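PDB 3VGL: glucokinase from Streptomyces griseus, which probably catalyses the ATP-dependent phosphorylation of D-glucose to D-glucose 6-phosphate, as a zinc-containing member of the ROK family. Local coordinates for residues A[265-268]-A[269-272]; A[81-84]-A[85-88]; A[153-156]-A[157-160]. All blocks are in the same frame, centred on the assembly; numbering follows the deposited sequence.

Overall arrangement
All three contacts are local, each made within eight consecutive residues, and they share no helix or strand. The touching residues of contact 3 (153-160) are all buried; this loop joins the glucose pocket to a zinc site, so its chemistry is mostly metal and sugar binding. Contact 2 (81-88), also largely buried, lies in a separate loop between strand 75-77 and helix 88-96, built on a tryptophan, water bridges and a beta bulge. Contact 1 (265-272) is only partly buried and belongs to the start of helix 267-280, where acidic side chains meet the nucleotide or nearby basic residues. Contacts 1 and 2 lie on opposite sides of the chain's centre, their own centres about 33 Å apart.

Contact 1: A[265-268]-A[269-272]; sequences EGEL and VLDP. With ANP (phosphoaminophosphonic acid-adenylate ester), chain E.
Gly266 O takes two backbone N-H groups at once, from Val269 N at 3.1 Å and Leu270 N at 2.9 Å, where helix 267-280 begins. The bond from Leu270 is the straighter (164° at the hydrogen), while Val269 reaches the same oxygen from above the carbonyl plane. Gly266 occupies the N-cap, with a positive phi that a residue with a side chain adopts less readily. The next turn is closed by Asp271 N bonding to Glu267 O at 2.9 Å. Pro272 then interrupts the series: having no N-H, it sets its ring CD 3.3 Å from Leu268 O, and the helix kinks there.

Side chains pack around this first turn. Val269 brings CG1 3.4 Å from Gly266 O, having rotated that methyl between its backbone N and carbonyl carbon (chi1 63°). Its side chain also meets Phe233 and Leu236 of helix 227-251, and Leu270 turns to strand 291-294. The chain of Glu267 bends at chi2 and crosses both Leu270 and Asp271 at about a right angle. Its OE1 comes 4.3 Å from Asp271 OD1, a pair of like charges; Arg274 pairs with Glu267 and Lys275 with Asp271, which should offset much of the repulsion.

Just before the cap, Glu265 extends its carboxylate to the adenine of the nucleotide analogue. Its OE2 accepts a hydrogen bond from the adenine N6 at 2.7 Å, nearly straight at 165°, and OE1 forms a salt bridge with Arg223 of helix 215-223. One carboxylate oxygen thus reads the exocyclic amino group of adenine. A base with a carbonyl oxygen at that position would offer no such donor, so the geometry is consistent with a preference for adenine.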
ATOM      1  N   GLU A 265     -30.763   2.470   0.236  1.00 23.38           N
ATOM      2  CA  GLU A 265     -30.884   1.711  -1.010  1.00 24.01           C
ATOM      3  C   GLU A 265     -31.012   0.202  -0.818  1.00 24.34           C
ATOM      4  O   GLU A 265     -31.250  -0.513  -1.793  1.00 24.69           O
ATOM      5  CB  GLU A 265     -29.742   2.033  -1.978  1.00 23.27           C
ATOM      6  CG  GLU A 265     -29.584   3.522  -2.279  1.00 23.91           C
ATOM      7  CD  GLU A 265     -30.766   4.165  -2.995  1.00 26.49           C
ATOM      8  OE1 GLU A 265     -31.607   3.448  -3.595  1.00 27.05           O
ATOM      9  OE2 GLU A 265     -30.857   5.409  -2.969  1.00 23.88           O
ATOM     10  N   GLY A 266     -30.831  -0.279   0.417  1.00 22.88           N
ATOM     11  CA  GLY A 266     -31.043  -1.699   0.726  1.00 22.78           C
ATOM     12  C   GLY A 266     -30.090  -2.609  -0.029  1.00 22.79           C
ATOM     13  O   GLY A 266     -28.884  -2.339  -0.086  1.00 21.21           O
ATOM     14  N   GLU A 267     -30.623  -3.681  -0.618  1.00 23.10           N
ATOM     15  CA  GLU A 267     -29.787  -4.709  -1.255  1.00 22.85           C
ATOM     16  C   GLU A 267     -28.944  -4.208  -2.422  1.00 21.93           C
ATOM     17  O   GLU A 267     -27.908  -4.799  -2.723  1.00 21.78           O
ATOM     18  CB  GLU A 267     -30.637  -5.919  -1.672  1.00 24.21           C
ATOM     19  CG  GLU A 267     -31.054  -6.750  -0.470  1.00 25.97           C
ATOM     20  CD  GLU A 267     -29.878  -7.389   0.259  1.00 27.05           C
ATOM     21  OE1 GLU A 267     -29.098  -8.133  -0.379  1.00 28.22           O
ATOM     22  OE2 GLU A 267     -29.755  -7.165   1.478  1.00 26.37           O
ATOM     23  N   LEU A 268     -29.342  -3.095  -3.039  1.00 22.12           N
ATOM     24  CA  LEU A 268     -28.531  -2.512  -4.122  1.00 22.19           C
ATOM     25  C   LEU A 268     -27.075  -2.345  -3.678  1.00 21.16           C
ATOM     26  O   LEU A 268     -26.149  -2.698  -4.415  1.00 21.65           O
ATOM     27  CB  LEU A 268     -29.098  -1.177  -4.609  1.00 22.57           C
ATOM     28  CG  LEU A 268     -28.318  -0.496  -5.749  1.00 23.77           C
ATOM     29  CD1 LEU A 268     -28.518  -1.186  -7.107  1.00 26.65           C
ATOM     30  CD2 LEU A 268     -28.683   0.986  -5.829  1.00 24.84           C
ATOM     31  N   VAL A 269     -26.907  -1.837  -2.466  1.00 19.79           N
ATOM     32  CA  VAL A 269     -25.575  -1.661  -1.861  1.00 18.19           C
ATOM     33  C   VAL A 269     -25.202  -2.805  -0.908  1.00 18.55           C
ATOM     34  O   VAL A 269     -24.036  -3.190  -0.848  1.00 16.59           O
ATOM     35  CB  VAL A 269     -25.441  -0.254  -1.209  1.00 18.25           C
ATOM     36  CG1 VAL A 269     -26.419  -0.064  -0.052  1.00 18.86           C
ATOM     37  CG2 VAL A 269     -24.009   0.019  -0.764  1.00 17.45           C
ATOM     38  N   LEU A 270     -26.180  -3.376  -0.196  1.00 17.84           N
ATOM     39  CA  LEU A 270     -25.853  -4.423   0.774  1.00 18.28           C
ATOM     40  C   LEU A 270     -25.366  -5.728   0.135  1.00 18.38           C
ATOM     41  O   LEU A 270     -24.485  -6.407   0.694  1.00 17.62           O
ATOM     42  CB  LEU A 270     -27.011  -4.710   1.741  1.00 18.79           C
ATOM     43  CG  LEU A 270     -26.983  -4.051   3.117  1.00 17.76           C
ATOM     44  CD1 LEU A 270     -25.838  -4.621   3.972  1.00 17.22           C
ATOM     45  CD2 LEU A 270     -26.872  -2.518   3.003  1.00 19.21           C
ATOM     46  N   ASP A 271     -25.925  -6.094  -1.021  1.00 19.65           N
ATOM     47  CA  ASP A 271     -25.530  -7.347  -1.662  1.00 20.46           C
ATOM     48  C   ASP A 271     -24.047  -7.351  -2.077  1.00 19.07           C
ATOM     49  O   ASP A 271     -23.327  -8.272  -1.694  1.00 18.70           O
ATOM     50  CB  ASP A 271     -26.481  -7.700  -2.815  1.00 22.69           C
ATOM     51  CG  ASP A 271     -26.078  -8.984  -3.542  1.00 27.09           C
ATOM     52  OD1 ASP A 271     -26.217 -10.088  -2.968  1.00 31.08           O
ATOM     53  OD2 ASP A 271     -25.621  -8.886  -4.700  1.00 32.14           O
ATOM     54  N   PRO A 272     -23.568  -6.290  -2.787  1.00 18.75           N
ATOM     55  CA  PRO A 272     -22.127  -6.297  -3.061  1.00 17.51           C
ATOM     56  C   PRO A 272     -21.276  -6.204  -1.800  1.00 15.99           C
ATOM     57  O   PRO A 272     -20.204  -6.811  -1.760  1.00 15.53           O
ATOM     58  CB  PRO A 272     -21.911  -5.066  -3.956  1.00 17.60           C
ATOM     59  CG  PRO A 272     -23.209  -4.288  -3.926  1.00 21.00           C
ATOM     60  CD  PRO A 272     -24.275  -5.279  -3.586  1.00 18.59           C
TER
HETATM   61  PB  ANP E 325     -24.630  12.935   6.420  1.00 21.17           P
HETATM   62  O1B ANP E 325     -23.214  12.361   6.307  1.00 22.01           O
HETATM   63  O2B ANP E 325     -24.731  14.432   6.397  1.00 22.81           O
HETATM   64  N3B ANP E 325     -25.351  12.378   7.872  1.00 21.78           N
HETATM   65  PA  ANP E 325     -25.625  11.045   4.425  1.00 22.11           P
HETATM   66  O1A ANP E 325     -26.847  11.133   3.506  1.00 25.29           O
HETATM   67  O2A ANP E 325     -25.521   9.941   5.431  1.00 22.22           O
HETATM   68  O3A ANP E 325     -25.474  12.489   5.130  1.00 20.68           O
HETATM   69  O5' ANP E 325     -24.285  10.995   3.535  1.00 21.67           O
HETATM   70  C5' ANP E 325     -24.041  11.934   2.483  1.00 21.07           C
HETATM   71  C4' ANP E 325     -23.134  11.300   1.449  1.00 20.06           C
HETATM   72  O4' ANP E 325     -23.672  10.039   1.028  1.00 21.50           O
HETATM   73  C3' ANP E 325     -23.057  12.170   0.220  1.00 21.52           C
HETATM   74  O3' ANP E 325     -21.804  11.895  -0.413  1.00 24.33           O
HETATM   75  C2' ANP E 325     -24.185  11.617  -0.612  1.00 23.07           C
HETATM   76  O2' ANP E 325     -24.001  11.866  -1.995  1.00 27.66           O
HETATM   77  C1' ANP E 325     -24.167  10.126  -0.306  1.00 22.63           C
HETATM   78  N9  ANP E 325     -25.531   9.568  -0.267  1.00 23.51           N
HETATM   79  C8  ANP E 325     -26.514   9.847   0.608  1.00 24.94           C
HETATM   80  N7  ANP E 325     -27.638   9.115   0.321  1.00 27.36           N
HETATM   81  C5  ANP E 325     -27.325   8.351  -0.740  1.00 25.66           C
HETATM   82  C6  ANP E 325     -28.022   7.349  -1.597  1.00 26.86           C
HETATM   83  N6  ANP E 325     -29.308   6.990  -1.348  1.00 30.53           N
HETATM   84  N1  ANP E 325     -27.311   6.790  -2.600  1.00 26.30           N
HETATM   85  C2  ANP E 325     -26.028   7.112  -2.892  1.00 27.46           C
HETATM   86  N3  ANP E 325     -25.344   8.024  -2.162  1.00 25.32           N
HETATM   87  C4  ANP E 325     -25.942   8.643  -1.125  1.00 24.20           C

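Contact 2: A[81-84]-A[85-88]; sequences IDWR and HEPL
Trp83 and Glu86 meet at an angle, the indole CD1 lying 3.4 Å from Glu86 CG, with the ring and carboxylate planes only 23° apart. Glu86 reaches this position with CG anti to its backbone N (chi1 174°) and a bend at chi2, which lays its methylene groups beside the five-membered part of the indole. Two waters then join its carboxylate to the preceding residues. Water 1 sits in the indole plane, accepts from Trp83 NE1 at 2.9 Å and donates to Glu86 OE1 at 2.8 Å. Water 2 accepts from Arg84 N and donates to Glu86 OE2 at 3.0 Å, so both carboxylate oxygens are tied down.

Farther along the indole, CZ2 touches Leu88 CD2 obliquely at 4.1 Å, while the CG2 methyl of Ile81 lies over the centre of one ring face. With an alanine here instead of Trp83, a gap would probably open between Ile81 and Leu88 and leave water 1 without the indole N-H that holds it beside Glu86.

Arg84 curls back alongside the chain, its NH1 giving a hydrogen bond to Trp83 O at 2.8 Å. Trp83 O lies close to the guanidinium plane, whereas NH1 stands well above the plane of that carbonyl. The guanidinium also makes a cation-pi contact with Trp286 of a second subunit, whose backbone O takes a bond from His85 NE2.

His85, with positive phi, and Glu86 both face Val75 of strand 75-77: this is a G1 beta bulge, turning the chain from the loop toward Pro87, the N-cap of helix 88-96.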
ATOM      1  N   ILE A  81     -16.680  18.575   9.868  1.00 18.10           N
ATOM      2  CA  ILE A  81     -17.461  19.692  10.410  1.00 19.79           C
ATOM      3  C   ILE A  81     -16.474  20.501  11.264  1.00 21.51           C
ATOM      4  O   ILE A  81     -15.603  19.932  11.905  1.00 21.40           O
ATOM      5  CB  ILE A  81     -18.641  19.178  11.281  1.00 19.62           C
ATOM      6  CG1 ILE A  81     -19.671  18.433  10.424  1.00 19.00           C
ATOM      7  CG2 ILE A  81     -19.345  20.345  12.033  1.00 21.28           C
ATOM      8  CD1 ILE A  81     -20.656  17.659  11.230  1.00 17.84           C
ATOM      9  N   ASP A  82     -16.647  21.816  11.332  1.00 24.92           N
ATOM     10  CA  ASP A  82     -15.707  22.647  12.103  1.00 27.33           C
ATOM     11  C   ASP A  82     -16.042  22.688  13.607  1.00 27.42           C
ATOM     12  O   ASP A  82     -16.541  23.693  14.153  1.00 29.79           O
ATOM     13  CB  ASP A  82     -15.594  24.043  11.486  1.00 29.27           C
ATOM     14  CG  ASP A  82     -14.444  24.863  12.073  1.00 32.19           C
ATOM     15  OD1 ASP A  82     -13.433  24.281  12.558  1.00 35.83           O
ATOM     16  OD2 ASP A  82     -14.548  26.103  12.023  1.00 38.30           O
ATOM     17  N   TRP A  83     -15.770  21.570  14.266  1.00 26.46           N
ATOM     18  CA  TRP A  83     -15.964  21.426  15.703  1.00 25.58           C
ATOM     19  C   TRP A  83     -14.617  21.077  16.344  1.00 25.40           C
ATOM     20  O   TRP A  83     -13.976  20.096  15.966  1.00 24.78           O
ATOM     21  CB  TRP A  83     -16.955  20.295  15.992  1.00 24.93           C
ATOM     22  CG  TRP A  83     -18.446  20.602  15.888  1.00 24.36           C
ATOM     23  CD1 TRP A  83     -19.078  21.784  16.162  1.00 25.20           C
ATOM     24  CD2 TRP A  83     -19.487  19.664  15.547  1.00 23.42           C
ATOM     25  NE1 TRP A  83     -20.450  21.645  16.009  1.00 24.33           N
ATOM     26  CE2 TRP A  83     -20.721  20.354  15.627  1.00 23.86           C
ATOM     27  CE3 TRP A  83     -19.490  18.316  15.165  1.00 21.97           C
ATOM     28  CZ2 TRP A  83     -21.955  19.734  15.338  1.00 24.22           C
ATOM     29  CZ3 TRP A  83     -20.725  17.691  14.897  1.00 21.27           C
ATOM     30  CH2 TRP A  83     -21.929  18.405  14.981  1.00 21.65           C
ATOM     31  N   ARG A  84     -14.195  21.871  17.327  1.00 25.76           N
ATOM     32  CA  ARG A  84     -13.035  21.522  18.138  1.00 25.91           C
ATOM     33  C   ARG A  84     -13.399  21.852  19.581  1.00 26.72           C
ATOM     34  O   ARG A  84     -13.562  23.024  19.912  1.00 28.01           O
ATOM     35  CB  ARG A  84     -11.781  22.307  17.710  1.00 26.63           C
ATOM     36  CG  ARG A  84     -11.214  21.966  16.316  1.00 25.54           C
ATOM     37  CD  ARG A  84     -10.593  20.580  16.282  1.00 27.02           C
ATOM     38  NE  ARG A  84     -10.002  20.258  14.987  1.00 26.44           N
ATOM     39  CZ  ARG A  84     -10.672  19.737  13.961  1.00 27.45           C
ATOM     40  NH1 ARG A  84     -11.982  19.505  14.048  1.00 26.86           N
ATOM     41  NH2 ARG A  84     -10.026  19.474  12.830  1.00 27.38           N
ATOM     42  N   HIS A  85     -13.514  20.820  20.421  1.00 26.20           N
ATOM     43  CA  HIS A  85     -13.914  20.972  21.830  1.00 26.97           C
ATOM     44  C   HIS A  85     -15.184  21.831  21.930  1.00 27.57           C
ATOM     45  O   HIS A  85     -15.271  22.787  22.727  1.00 29.47           O
ATOM     46  CB  HIS A  85     -12.755  21.541  22.684  1.00 27.71           C
ATOM     47  CG  HIS A  85     -11.646  20.566  22.956  1.00 27.22           C
ATOM     48  ND1 HIS A  85     -10.640  20.833  23.854  1.00 27.92           N
ATOM     49  CD2 HIS A  85     -11.378  19.332  22.458  1.00 26.13           C
ATOM     50  CE1 HIS A  85      -9.794  19.820  23.893  1.00 28.46           C
ATOM     51  NE2 HIS A  85     -10.223  18.890  23.061  1.00 27.12           N
ATOM     52  N   GLU A  86     -16.181  21.464  21.130  1.00 27.40           N
ATOM     53  CA  GLU A  86     -17.440  22.199  21.047  1.00 27.40           C
ATOM     54  C   GLU A  86     -18.453  21.774  22.135  1.00 27.99           C
ATOM     55  O   GLU A  86     -18.943  20.641  22.122  1.00 26.42           O
ATOM     56  CB  GLU A  86     -18.047  22.019  19.643  1.00 27.29           C
ATOM     57  CG  GLU A  86     -19.458  22.616  19.439  1.00 27.97           C
ATOM     58  CD  GLU A  86     -19.448  24.136  19.254  1.00 33.40           C
ATOM     59  OE1 GLU A  86     -20.531  24.724  19.049  1.00 32.52           O
ATOM     60  OE2 GLU A  86     -18.349  24.733  19.303  1.00 35.31           O
ATOM     61  N   PRO A  87     -18.793  22.690  23.074  1.00 28.44           N
ATOM     62  CA  PRO A  87     -19.760  22.378  24.130  1.00 28.36           C
ATOM     63  C   PRO A  87     -21.204  22.413  23.620  1.00 27.77           C
ATOM     64  O   PRO A  87     -22.011  23.294  23.962  1.00 28.02           O
ATOM     65  CB  PRO A  87     -19.492  23.468  25.178  1.00 29.72           C
ATOM     66  CG  PRO A  87     -19.031  24.620  24.397  1.00 29.53           C
ATOM     67  CD  PRO A  87     -18.262  24.061  23.208  1.00 29.18           C
ATOM     68  N   LEU A  88     -21.537  21.408  22.830  1.00 26.06           N
ATOM     69  CA  LEU A  88     -22.802  21.383  22.143  1.00 25.26           C
ATOM     70  C   LEU A  88     -23.991  21.248  23.089  1.00 25.63           C
ATOM     71  O   LEU A  88     -25.001  21.923  22.908  1.00 25.48           O
ATOM     72  CB  LEU A  88     -22.773  20.252  21.105  1.00 24.40           C
ATOM     73  CG  LEU A  88     -23.773  20.363  19.962  1.00 24.57           C
ATOM     74  CD1 LEU A  88     -23.623  21.662  19.153  1.00 24.68           C
ATOM     75  CD2 LEU A  88     -23.574  19.169  19.050  1.00 23.36           C
TER
HETATM   76  O   HOH W   1     -22.038  23.903  16.846  1.00 18.02           O
HETATM   77  O   HOH W   2     -15.871  24.141  17.812  1.00 22.98           O

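Contact 3: A[153-156]-A[157-160]; sequences AEFG and HIRV. With ZN (zinc ion), chain B; BGC (beta-D-glucopyranose), chain D.
Glu154 and His157 meet at glucose O2, with Glu154 OE1 in the plane of the imidazole, at its edge, 3.4 Å from His157 CD2. On the metal side of the ring, His157 ND1 binds zinc at 2.1 Å, and Cys167, Cys169 and Cys174 complete the site.

Hydrogen bonds hold the sugar. His157 NE2 donates to glucose O2 at 2.9 Å; with the metal on ND1, the proton belongs on NE2, as that bond requires. Glu154 takes two more hydrogen bonds from the sugar, one to each carboxylate oxygen: OE1 accepts from glucose O2 and OE2 from O3, each at 2.7 Å. With CG anti to the carbonyl carbon (chi1 -81°), the chain of Glu154 bends at chi2, so that OE1 can serve both sugar and ring edge. Glucose O2 is thus held as donor to Glu154 and acceptor from His157, and Asn104, Asp105 and Glu176 are further partners of the sugar.

Two backbone bonds fix the short 3-10 turn that sets these groups side by side: His157 N to Glu154 O and Ile158 N to Phe155 O, both at 3.2 Å and close to straight. The backbone of Gly156 passes over one face of the imidazole.

Apolar packing lies beyond the turn, where Ile158 CD1 rests 4.1 Å from Phe155 CB. Leu250 of a second subunit packs against both residues, and Phe155 also meets strands 125-130 and 134-140.

The zinc ion probably serves as a second shell, holding the ring of His157 so that NE2 faces O2, while Glu154 grips the neighbouring hydroxyls, an arrangement consistent with recognition of the 2- and 3-hydroxyls of glucose.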
ATOM      1  N   ALA A 153     -15.069   3.418  18.543  1.00 14.42           N
ATOM      2  CA  ALA A 153     -15.884   3.217  17.338  1.00 14.11           C
ATOM      3  C   ALA A 153     -15.682   4.325  16.303  1.00 13.65           C
ATOM      4  O   ALA A 153     -16.576   4.623  15.504  1.00 14.51           O
ATOM      5  CB  ALA A 153     -17.370   3.048  17.692  1.00 14.14           C
ATOM      6  N   GLU A 154     -14.483   4.885  16.274  1.00 13.29           N
ATOM      7  CA  GLU A 154     -14.110   5.804  15.204  1.00 11.82           C
ATOM      8  C   GLU A 154     -13.487   5.016  14.048  1.00 11.57           C
ATOM      9  O   GLU A 154     -12.328   5.233  13.649  1.00 10.40           O
ATOM     10  CB  GLU A 154     -13.196   6.894  15.755  1.00 12.49           C
ATOM     11  CG  GLU A 154     -14.017   7.993  16.464  1.00 13.74           C
ATOM     12  CD  GLU A 154     -14.976   8.656  15.502  1.00 13.98           C
ATOM     13  OE1 GLU A 154     -14.538   8.910  14.348  1.00 12.00           O
ATOM     14  OE2 GLU A 154     -16.139   8.906  15.918  1.00 14.67           O
ATOM     15  N   PHE A 155     -14.289   4.097  13.510  1.00 10.79           N
ATOM     16  CA  PHE A 155     -13.789   3.159  12.508  1.00 10.75           C
ATOM     17  C   PHE A 155     -13.333   3.859  11.220  1.00 10.32           C
ATOM     18  O   PHE A 155     -12.482   3.339  10.468  1.00 10.33           O
ATOM     19  CB  PHE A 155     -14.898   2.188  12.075  1.00 11.75           C
ATOM     20  CG  PHE A 155     -15.498   1.361  13.186  1.00 11.34           C
ATOM     21  CD1 PHE A 155     -14.816   1.106  14.379  1.00 13.49           C
ATOM     22  CD2 PHE A 155     -16.740   0.770  12.978  1.00 13.21           C
ATOM     23  CE1 PHE A 155     -15.409   0.296  15.381  1.00 13.83           C
ATOM     24  CE2 PHE A 155     -17.335  -0.018  13.951  1.00 13.56           C
ATOM     25  CZ  PHE A 155     -16.681  -0.256  15.156  1.00 13.72           C
ATOM     26  N   GLY A 156     -13.891   5.042  10.970  1.00  9.51           N
ATOM     27  CA  GLY A 156     -13.570   5.779   9.742  1.00  9.69           C
ATOM     28  C   GLY A 156     -12.120   6.172   9.629  1.00  9.14           C
ATOM     29  O   GLY A 156     -11.639   6.456   8.545  1.00  9.62           O
ATOM     30  N   HIS A 157     -11.410   6.173  10.770  1.00  9.25           N
ATOM     31  CA  HIS A 157     -10.017   6.623  10.779  1.00 10.45           C
ATOM     32  C   HIS A 157      -9.017   5.529  11.093  1.00 10.40           C
ATOM     33  O   HIS A 157      -7.851   5.790  11.376  1.00 11.05           O
ATOM     34  CB  HIS A 157      -9.875   7.871  11.681  1.00 10.69           C
ATOM     35  CG  HIS A 157     -10.904   8.887  11.354  1.00  9.67           C
ATOM     36  ND1 HIS A 157     -10.847   9.642  10.198  1.00 11.69           N
ATOM     37  CD2 HIS A 157     -12.105   9.150  11.937  1.00 10.42           C
ATOM     38  CE1 HIS A 157     -11.950  10.372  10.116  1.00 11.91           C
ATOM     39  NE2 HIS A 157     -12.728  10.091  11.151  1.00 10.79           N
ATOM     40  N   ILE A 158      -9.466   4.284  10.959  1.00 10.64           N
ATOM     41  CA  ILE A 158      -8.528   3.149  10.923  1.00 11.55           C
ATOM     42  C   ILE A 158      -7.767   3.255   9.604  1.00 10.79           C
ATOM     43  O   ILE A 158      -8.350   3.553   8.564  1.00 10.85           O
ATOM     44  CB  ILE A 158      -9.311   1.805  10.925  1.00 12.28           C
ATOM     45  CG1 ILE A 158     -10.019   1.631  12.279  1.00 14.20           C
ATOM     46  CG2 ILE A 158      -8.383   0.610  10.623  1.00 17.05           C
ATOM     47  CD1 ILE A 158     -11.159   0.601  12.153  1.00 17.39           C
ATOM     48  N   ARG A 159      -6.467   3.029   9.628  1.00 11.26           N
ATOM     49  CA  ARG A 159      -5.646   3.204   8.417  1.00 11.38           C
ATOM     50  C   ARG A 159      -5.706   1.937   7.590  1.00 11.11           C
ATOM     51  O   ARG A 159      -5.240   0.863   8.026  1.00 12.92           O
ATOM     52  CB  ARG A 159      -4.201   3.482   8.804  1.00 12.92           C
ATOM     53  CG  ARG A 159      -3.340   3.740   7.586  1.00 13.79           C
ATOM     54  CD  ARG A 159      -1.876   3.946   7.936  1.00 18.13           C
ATOM     55  NE  ARG A 159      -1.235   2.704   8.377  1.00 21.00           N
ATOM     56  CZ  ARG A 159       0.065   2.591   8.608  1.00 22.88           C
ATOM     57  NH1 ARG A 159       0.567   1.437   9.048  1.00 23.25           N
ATOM     58  NH2 ARG A 159       0.868   3.626   8.369  1.00 24.87           N
ATOM     59  N   VAL A 160      -6.303   2.048   6.425  1.00  9.42           N
ATOM     60  CA  VAL A 160      -6.406   0.904   5.522  1.00 10.72           C
ATOM     61  C   VAL A 160      -5.353   0.933   4.421  1.00 10.63           C
ATOM     62  O   VAL A 160      -4.995  -0.141   3.919  1.00 12.03           O
ATOM     63  CB  VAL A 160      -7.832   0.705   4.937  1.00 10.69           C
ATOM     64  CG1 VAL A 160      -8.826   0.459   6.079  1.00 12.97           C
ATOM     65  CG2 VAL A 160      -8.280   1.864   4.065  1.00 11.95           C
TER
HETATM   66 ZN    ZN B 322      -9.186  10.101   8.985  1.00 14.53          ZN
HETATM   67  C2  BGC D 324     -16.389  11.086  12.130  1.00 17.25           C
HETATM   68  C3  BGC D 324     -17.290  10.219  13.006  1.00 16.81           C
HETATM   69  C4  BGC D 324     -18.706  10.127  12.435  1.00 16.67           C
HETATM   70  C5  BGC D 324     -18.597   9.705  10.980  1.00 17.12           C
HETATM   71  C6  BGC D 324     -19.968   9.616  10.302  1.00 17.27           C
HETATM   72  C1  BGC D 324     -16.438  10.549  10.704  1.00 16.49           C
HETATM   73  O1  BGC D 324     -15.707  11.367   9.832  1.00 17.45           O
HETATM   74  O2  BGC D 324     -15.042  10.937  12.618  1.00 16.33           O
HETATM   75  O3  BGC D 324     -17.345  10.725  14.304  1.00 17.84           O
HETATM   76  O4  BGC D 324     -19.432   9.140  13.146  1.00 17.24           O
HETATM   77  O5  BGC D 324     -17.786  10.604  10.240  1.00 16.94           O
HETATM   78  O6  BGC D 324     -20.635  10.866  10.339  1.00 18.66           O